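Local coordinates for protein hydroquinone dioxygenase large subunit (Pseudomonas sp., PDB 4ZXA) that forms, with its small subunit, a two-subunit cupin-type dioxygenase dependent on ferrous iron that probably opens the aromatic ring of hydroquinone, at residues E[25-29]-E[40-44]. Numbering follows the deposited sequence.
Sequences AVTGY and SRDEY
A CH-pi contact between R41 and Y29 joins the loop between strands 19-20 and 32-34 to the end of strand 37-41, where the R41 side chain lies over one face of the Y29 ring. R41 CD sits above the middle of that ring, 3.5 Å from its centroid. Further along, R41 NE is 3.3 Å from Y29 CE2, and the guanidinium, only 9° from the ring plane, passes over Y29 OH. The bend at chi3 (-79°) turns the guanidinium back to the carbonyl of the next residue, D42, where R41 NE and NH2 grip D42 O side-on, at 2.7 Å and 2.9 Å, with D42 O close to the guanidinium plane; this fixes the flat group's rotation. Y29 OH is hydrogen-bonded to G155 O, and R41 NH2 also reaches A153 O. Were R41 cut back to an alanine, the Y29 ring would probably lose its aliphatic cover and D42 O both of its guanidinium donors. Beside this contact, one water bridges T27 OG1 (2.6 Å) and R41 O (2.9 Å). T27 OG1 accepts from Y29 N, while T27 CG2 lies 3.9 Å from E43 OE2, which pairs with R156. Past the strand, D42 OD1 takes the amide of Y44 and OD2 reaches T308 of the second subunit. The contact thus pairs a CH-pi contact with an ST turn at T27 and an Asx turn at D42, flanking the end of strand 37-41 in the N-terminal five-stranded antiparallel sheet.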
loop_
_atom_site.group_PDB
_atom_site.type_symbol
_atom_site.label_atom_id
_atom_site.label_comp_id
_atom_site.label_asym_id
_atom_site.label_seq_id
_atom_site.Cartn_x
_atom_site.Cartn_y
_atom_site.Cartn_z
ATOM N N ALA E 25 12.088 -12.867 21.484
ATOM C CA ALA E 25 11.955 -12.351 22.850
ATOM C C ALA E 25 11.094 -11.089 22.967
ATOM O O ALA E 25 10.309 -10.941 23.912
ATOM C CB ALA E 25 13.334 -12.109 23.472
ATOM N N VAL E 26 11.237 -10.179 22.013
ATOM C CA VAL E 26 10.478 -8.934 22.060
ATOM C C VAL E 26 9.129 -9.037 21.344
ATOM O O VAL E 26 8.081 -8.755 21.940
ATOM C CB VAL E 26 11.287 -7.755 21.473
ATOM C CG1 VAL E 26 10.562 -6.435 21.715
ATOM C CG2 VAL E 26 12.689 -7.718 22.072
ATOM N N THR E 27 9.158 -9.452 20.075
ATOM C CA THR E 27 7.977 -9.360 19.224
ATOM C C THR E 27 6.989 -10.474 19.489
ATOM O O THR E 27 5.781 -10.278 19.347
ATOM C CB THR E 27 8.330 -9.359 17.726
ATOM O OG1 THR E 27 8.732 -10.672 17.324
ATOM C CG2 THR E 27 9.450 -8.367 17.441
ATOM N N GLY E 28 7.501 -11.642 19.871
ATOM C CA GLY E 28 6.649 -12.785 20.163
ATOM C C GLY E 28 6.419 -13.677 18.954
ATOM O O GLY E 28 5.671 -14.656 19.029
ATOM N N TYR E 29 7.061 -13.347 17.838
ATOM C CA TYR E 29 6.858 -14.099 16.606
ATOM C C TYR E 29 8.060 -14.973 16.272
ATOM O O TYR E 29 9.181 -14.671 16.654
ATOM C CB TYR E 29 6.586 -13.162 15.420
ATOM C CG TYR E 29 5.402 -12.220 15.571
ATOM C CD1 TYR E 29 4.097 -12.702 15.606
ATOM C CD2 TYR E 29 5.587 -10.842 15.635
ATOM C CE1 TYR E 29 3.016 -11.842 15.727
ATOM C CE2 TYR E 29 4.508 -9.977 15.756
ATOM C CZ TYR E 29 3.229 -10.487 15.801
ATOM O OH TYR E 29 2.158 -9.633 15.931
ATOM N N SER E 40 10.537 -13.241 8.468
ATOM C CA SER E 40 10.254 -12.814 9.835
ATOM C C SER E 40 9.296 -11.641 9.820
ATOM O O SER E 40 9.133 -10.990 8.794
ATOM C CB SER E 40 11.536 -12.389 10.537
ATOM O OG SER E 40 12.004 -11.169 9.998
ATOM N N ARG E 41 8.681 -11.358 10.960
ATOM C CA ARG E 41 7.802 -10.207 11.076
ATOM C C ARG E 41 8.011 -9.500 12.405
ATOM O O ARG E 41 8.390 -10.116 13.393
ATOM C CB ARG E 41 6.338 -10.626 10.925
ATOM C CG ARG E 41 5.689 -11.095 12.209
ATOM C CD ARG E 41 4.204 -10.795 12.222
ATOM N NE ARG E 41 3.928 -9.401 12.547
ATOM C CZ ARG E 41 2.711 -8.893 12.698
ATOM N NH1 ARG E 41 1.646 -9.661 12.555
ATOM N NH2 ARG E 41 2.560 -7.613 12.995
ATOM N N ASP E 42 7.763 -8.197 12.419
ATOM C CA ASP E 42 7.798 -7.435 13.654
ATOM C C ASP E 42 6.434 -6.808 13.907
ATOM O O ASP E 42 5.415 -7.345 13.494
ATOM C CB ASP E 42 8.897 -6.371 13.623
ATOM C CG ASP E 42 8.768 -5.436 12.450
ATOM O OD1 ASP E 42 7.657 -5.312 11.910
ATOM O OD2 ASP E 42 9.780 -4.822 12.070
ATOM N N GLU E 43 6.419 -5.674 14.589
ATOM C CA GLU E 43 5.168 -5.034 14.965
ATOM C C GLU E 43 4.428 -4.426 13.774
ATOM O O GLU E 43 3.216 -4.244 13.821
ATOM C CB GLU E 43 5.417 -3.976 16.040
ATOM C CG GLU E 43 5.850 -4.546 17.381
ATOM C CD GLU E 43 7.351 -4.723 17.494
ATOM O OE1 GLU E 43 8.049 -4.576 16.476
ATOM O OE2 GLU E 43 7.835 -5.013 18.604
ATOM N N TYR E 44 5.157 -4.115 12.710
ATOM C CA TYR E 44 4.553 -3.492 11.533
ATOM C C TYR E 44 4.787 -4.230 10.207
ATOM O O TYR E 44 3.955 -4.151 9.304
ATOM C CB TYR E 44 5.058 -2.055 11.372
ATOM C CG TYR E 44 4.329 -1.016 12.195
ATOM C CD1 TYR E 44 4.996 -0.271 13.161
ATOM C CD2 TYR E 44 2.980 -0.774 12.003
ATOM C CE1 TYR E 44 4.342 0.684 13.899
ATOM C CE2 TYR E 44 2.315 0.182 12.740
ATOM C CZ TYR E 44 2.998 0.910 13.690
ATOM O OH TYR E 44 2.332 1.865 14.435
HETATM O O HOH W 1 10.409 -10.812 15.339
#